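Local coordinates for uncharacterized metal-dependent hydrolase (Pyrococcus furiosus, PDB 3ICJ), which probably hydrolyses carbon-nitrogen bonds other than peptide bonds, as a zinc-dependent member of the amidohydrolase family, at residues F164-M175 / G196-R207. Residues are numbered along the deposited sequence; the frame is centred on the assembly and turned at random.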
loop_
_atom_site.group_PDB
_atom_site.type_symbol
_atom_site.label_atom_id
_atom_site.label_comp_id
_atom_site.label_asym_id
_atom_site.label_seq_id
_atom_site.Cartn_x
_atom_site.Cartn_y
_atom_site.Cartn_z
ATOM N N PHE A 164 7.466 17.822 -15.304
ATOM C CA PHE A 164 6.576 18.138 -14.186
ATOM C C PHE A 164 7.325 17.772 -12.913
ATOM O O PHE A 164 7.607 16.592 -12.674
ATOM C CB PHE A 164 5.261 17.354 -14.323
ATOM C CG PHE A 164 4.241 17.647 -13.235
ATOM C CD1 PHE A 164 3.211 18.544 -13.464
ATOM C CD2 PHE A 164 4.306 17.013 -11.996
ATOM C CE1 PHE A 164 2.271 18.819 -12.477
ATOM C CE2 PHE A 164 3.367 17.283 -10.997
ATOM C CZ PHE A 164 2.351 18.187 -11.240
ATOM N N LEU A 165 7.663 18.783 -12.115
ATOM C CA LEU A 165 8.585 18.601 -10.985
ATOM C C LEU A 165 8.012 19.052 -9.643
ATOM O O LEU A 165 7.794 20.239 -9.431
ATOM C CB LEU A 165 9.897 19.352 -11.239
ATOM C CG LEU A 165 10.626 19.136 -12.570
ATOM C CD1 LEU A 165 11.745 20.156 -12.726
ATOM C CD2 LEU A 165 11.173 17.731 -12.691
ATOM N N TYR A 166 7.773 18.098 -8.748
ATOM C CA TYR A 166 7.291 18.409 -7.408
ATOM C C TYR A 166 8.333 19.189 -6.614
ATOM O O TYR A 166 9.535 18.997 -6.792
ATOM C CB TYR A 166 6.916 17.125 -6.664
ATOM C CG TYR A 166 5.648 16.474 -7.166
ATOM C CD1 TYR A 166 4.403 16.888 -6.711
ATOM C CD2 TYR A 166 5.695 15.445 -8.097
ATOM C CE1 TYR A 166 3.241 16.296 -7.168
ATOM C CE2 TYR A 166 4.538 14.846 -8.560
ATOM C CZ TYR A 166 3.314 15.276 -8.092
ATOM O OH TYR A 166 2.160 14.682 -8.550
ATOM N N ARG A 167 7.863 20.070 -5.737
ATOM C CA ARG A 167 8.677 20.558 -4.630
ATOM C C ARG A 167 8.822 19.498 -3.544
ATOM O O ARG A 167 8.106 18.496 -3.541
ATOM C CB ARG A 167 8.071 21.833 -4.041
ATOM C CG ARG A 167 9.047 22.663 -3.222
ATOM C CD ARG A 167 8.357 23.856 -2.583
ATOM N NE ARG A 167 9.256 24.606 -1.711
ATOM C CZ ARG A 167 9.567 24.245 -0.470
ATOM N NH1 ARG A 167 9.053 23.139 0.049
ATOM N NH2 ARG A 167 10.396 24.988 0.251
ATOM N N ARG A 168 9.754 19.723 -2.624
ATOM C CA ARG A 168 9.976 18.802 -1.516
ATOM C C ARG A 168 8.658 18.388 -0.870
ATOM O O ARG A 168 8.389 17.200 -0.692
ATOM C CB ARG A 168 10.898 19.435 -0.470
ATOM C CG ARG A 168 12.339 18.956 -0.543
ATOM C CD ARG A 168 13.206 19.656 0.490
ATOM N NE ARG A 168 12.747 19.402 1.853
ATOM C CZ ARG A 168 12.090 20.285 2.597
ATOM N NH1 ARG A 168 11.811 21.487 2.111
ATOM N NH2 ARG A 168 11.710 19.968 3.827
ATOM N N CYS A 169 7.840 19.376 -0.521
ATOM C CA CYS A 169 6.652 19.136 0.289
ATOM C C CYS A 169 5.635 18.284 -0.463
ATOM O O CYS A 169 4.751 17.677 0.142
ATOM C CB CYS A 169 6.016 20.461 0.713
ATOM S SG CYS A 169 5.878 21.682 -0.614
ATOM N N PHE A 170 5.767 18.241 -1.785
ATOM C CA PHE A 170 4.682 17.734 -2.662
ATOM C C PHE A 170 3.403 18.590 -2.631
ATOM O O PHE A 170 2.362 18.171 -3.140
ATOM C CB PHE A 170 4.340 16.239 -2.423
ATOM C CG PHE A 170 5.464 15.285 -2.748
ATOM C CD1 PHE A 170 5.596 14.754 -4.031
ATOM C CD2 PHE A 170 6.375 14.898 -1.765
ATOM C CE1 PHE A 170 6.636 13.863 -4.337
ATOM C CE2 PHE A 170 7.418 14.009 -2.059
ATOM C CZ PHE A 170 7.545 13.491 -3.351
ATOM N N HIS A 171 3.480 19.786 -2.043
ATOM C CA HIS A 171 2.335 20.703 -2.006
ATOM C C HIS A 171 2.386 21.708 -3.161
ATOM O O HIS A 171 1.414 22.428 -3.394
ATOM C CB HIS A 171 2.226 21.431 -0.650
ATOM C CG HIS A 171 2.125 20.509 0.526
ATOM N ND1 HIS A 171 1.228 19.463 0.579
ATOM C CD2 HIS A 171 2.811 20.476 1.693
ATOM C CE1 HIS A 171 1.370 18.822 1.726
ATOM N NE2 HIS A 171 2.324 19.418 2.420
ATOM N N VAL A 172 3.507 21.725 -3.889
ATOM C CA VAL A 172 3.756 22.660 -5.017
ATOM C C VAL A 172 4.473 21.899 -6.152
ATOM O O VAL A 172 5.241 20.970 -5.877
ATOM C CB VAL A 172 4.648 23.886 -4.582
ATOM C CG1 VAL A 172 4.897 24.858 -5.748
ATOM C CG2 VAL A 172 4.059 24.650 -3.370
ATOM N N ALA A 173 4.234 22.278 -7.412
ATOM C CA ALA A 173 5.001 21.728 -8.526
ATOM C C ALA A 173 5.330 22.800 -9.563
ATOM O O ALA A 173 4.606 23.778 -9.679
ATOM C CB ALA A 173 4.248 20.578 -9.176
ATOM N N VAL A 174 6.434 22.621 -10.282
ATOM C CA VAL A 174 6.766 23.477 -11.427
ATOM C C VAL A 174 6.740 22.639 -12.703
ATOM O O VAL A 174 7.095 21.450 -12.686
ATOM C CB VAL A 174 8.121 24.259 -11.233
ATOM C CG1 VAL A 174 9.336 23.313 -11.250
ATOM C CG2 VAL A 174 8.283 25.394 -12.273
ATOM N N MET A 175 6.298 23.253 -13.802
ATOM C CA MET A 175 6.240 22.574 -15.098
ATOM C C MET A 175 6.741 23.483 -16.233
ATOM O O MET A 175 6.811 24.708 -16.068
ATOM C CB MET A 175 4.818 22.012 -15.366
ATOM C CG MET A 175 3.708 23.063 -15.553
ATOM S SD MET A 175 2.023 22.367 -15.518
ATOM C CE MET A 175 1.754 22.289 -13.770
ATOM N N GLY A 196 4.608 28.657 -14.410
ATOM C CA GLY A 196 4.321 27.225 -14.497
ATOM C C GLY A 196 4.239 26.571 -13.126
ATOM O O GLY A 196 4.513 25.379 -12.986
ATOM N N ILE A 197 3.872 27.356 -12.114
ATOM C CA ILE A 197 3.816 26.863 -10.742
ATOM C C ILE A 197 2.360 26.581 -10.318
ATOM O O ILE A 197 1.480 27.421 -10.510
ATOM C CB ILE A 197 4.572 27.837 -9.772
ATOM C CG1 ILE A 197 6.088 27.665 -9.949
ATOM C CG2 ILE A 197 4.123 27.655 -8.306
ATOM C CD1 ILE A 197 6.940 28.763 -9.344
ATOM N N VAL A 198 2.123 25.417 -9.731
ATOM C CA VAL A 198 0.809 25.075 -9.200
ATOM C C VAL A 198 0.808 24.754 -7.710
ATOM O O VAL A 198 1.755 24.204 -7.186
ATOM C CB VAL A 198 0.158 23.907 -9.953
ATOM C CG1 VAL A 198 -0.270 24.331 -11.333
ATOM C CG2 VAL A 198 1.088 22.730 -10.006
ATOM N N ARG A 199 -0.282 25.107 -7.049
ATOM C CA ARG A 199 -0.428 24.925 -5.616
ATOM C C ARG A 199 -1.760 24.260 -5.322
ATOM O O ARG A 199 -2.646 24.277 -6.146
ATOM C CB ARG A 199 -0.382 26.275 -4.902
ATOM C CG ARG A 199 0.930 26.988 -5.018
ATOM C CD ARG A 199 0.859 28.396 -4.477
ATOM N NE ARG A 199 0.015 29.252 -5.288
ATOM C CZ ARG A 199 0.451 29.999 -6.293
ATOM N NH1 ARG A 199 1.729 30.000 -6.620
ATOM N NH2 ARG A 199 -0.401 30.739 -6.969
ATOM N N GLU A 200 -1.886 23.694 -4.128
ATOM C CA GLU A 200 -3.177 23.318 -3.577
ATOM C C GLU A 200 -4.081 22.635 -4.587
ATOM O O GLU A 200 -3.762 21.571 -5.074
ATOM C CB GLU A 200 -3.873 24.516 -2.942
ATOM C CG GLU A 200 -3.149 25.062 -1.749
ATOM C CD GLU A 200 -3.877 26.216 -1.084
ATOM O OE1 GLU A 200 -5.051 26.458 -1.408
ATOM O OE2 GLU A 200 -3.270 26.880 -0.227
ATOM N N ARG A 201 -5.213 23.263 -4.889
ATOM C CA ARG A 201 -6.240 22.637 -5.712
ATOM C C ARG A 201 -5.705 22.298 -7.100
ATOM O O ARG A 201 -5.944 21.208 -7.619
ATOM C CB ARG A 201 -7.462 23.551 -5.831
ATOM C CG ARG A 201 -8.526 23.304 -4.774
ATOM C CD ARG A 201 -7.916 22.753 -3.495
ATOM N NE ARG A 201 -8.613 21.558 -3.029
ATOM C CZ ARG A 201 -8.116 20.701 -2.142
ATOM N NH1 ARG A 201 -6.913 20.907 -1.622
ATOM N NH2 ARG A 201 -8.820 19.639 -1.776
ATOM N N ALA A 202 -4.978 23.239 -7.693
ATOM C CA ALA A 202 -4.625 23.159 -9.102
ATOM C C ALA A 202 -3.572 22.103 -9.324
ATOM O O ALA A 202 -3.496 21.499 -10.372
ATOM C CB ALA A 202 -4.154 24.483 -9.603
ATOM N N LEU A 203 -2.770 21.881 -8.303
ATOM C CA LEU A 203 -1.835 20.756 -8.274
ATOM C C LEU A 203 -2.558 19.399 -8.196
ATOM O O LEU A 203 -2.221 18.480 -8.943
ATOM C CB LEU A 203 -0.836 20.896 -7.118
ATOM C CG LEU A 203 0.049 19.686 -6.783
ATOM C CD1 LEU A 203 0.993 19.308 -7.920
ATOM C CD2 LEU A 203 0.851 19.988 -5.575
ATOM N N GLU A 204 -3.527 19.284 -7.289
ATOM C CA GLU A 204 -4.416 18.115 -7.209
ATOM C C GLU A 204 -5.101 17.807 -8.542
ATOM O O GLU A 204 -5.109 16.661 -8.978
ATOM C CB GLU A 204 -5.481 18.305 -6.131
ATOM C CG GLU A 204 -5.013 18.062 -4.708
ATOM C CD GLU A 204 -6.050 18.495 -3.670
ATOM O OE1 GLU A 204 -7.269 18.418 -3.953
ATOM O OE2 GLU A 204 -5.646 18.918 -2.565
ATOM N N GLU A 205 -5.666 18.834 -9.178
ATOM C CA GLU A 205 -6.268 18.724 -10.518
ATOM C C GLU A 205 -5.244 18.353 -11.613
ATOM O O GLU A 205 -5.550 17.538 -12.488
ATOM C CB GLU A 205 -7.035 20.015 -10.869
ATOM C CG GLU A 205 -7.393 20.229 -12.348
ATOM C CD GLU A 205 -8.703 19.565 -12.797
ATOM O OE1 GLU A 205 -9.306 20.078 -13.766
ATOM O OE2 GLU A 205 -9.139 18.546 -12.207
ATOM N N SER A 206 -4.044 18.938 -11.546
ATOM C CA SER A 206 -2.924 18.560 -12.426
ATOM C C SER A 206 -2.619 17.068 -12.348
ATOM O O SER A 206 -2.486 16.425 -13.388
ATOM C CB SER A 206 -1.639 19.337 -12.100
ATOM O OG SER A 206 -1.755 20.710 -12.426
ATOM N N ARG A 207 -2.517 16.550 -11.129
ATOM C CA ARG A 207 -2.291 15.141 -10.873
ATOM C C ARG A 207 -3.404 14.309 -11.492
ATOM O O ARG A 207 -3.147 13.320 -12.138
ATOM C CB ARG A 207 -2.285 14.880 -9.373
ATOM C CG ARG A 207 -0.987 15.099 -8.653
ATOM C CD ARG A 207 -1.059 14.394 -7.304
ATOM N NE ARG A 207 -0.150 14.896 -6.284
ATOM C CZ ARG A 207 -0.501 15.715 -5.299
ATOM N NH1 ARG A 207 -1.742 16.175 -5.216
ATOM N NH2 ARG A 207 0.397 16.094 -4.397
HETATM O O HOH W 1 -0.205 23.792 -1.862
#
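Ala173 and Val198 form an antiparallel hydrogen-bonded pair: Ala173 N reaches Val198 O at 3.1 Å and Val198 N returns to Ala173 O at 3.0 Å. A third backbone bond, Met175 N to Gly196 O, is more bent (142° at the hydrogen). A water donates to His171 O and accepts from Glu200 N, joining the two segments next to the strand pair.

Apolar contacts cover both faces of this pairing. On one, Ile197 sets CG2 against Val172 CG1 and CG1 against Val174 CG2. On the other, Leu203 reaches across from the helix: with CG anti to its backbone N (chi1 169°), CD1 lies 3.7 Å from Ala173 CB and meets the edge of the Phe164 ring at CZ, while also touching Tyr166 CE1. Met175, bent at chi3 (83°), brings CE 3.8 Å from both Val198 methyls.

Polar side-chain contact is slight. Arg207 NE gives Tyr166 OH a weak hydrogen bond (3.2 Å), approaching the ring obliquely.

The result is a beta-hairpin, 164-175, extended antiparallel by strand 197-199 and covered on its Ala173 face by helix 200-214: a two-layer alpha/beta packing in which the helix lies against one face of the six-stranded mixed sheet, with the Arg207 side chain about 13 Å from a bound zinc ion.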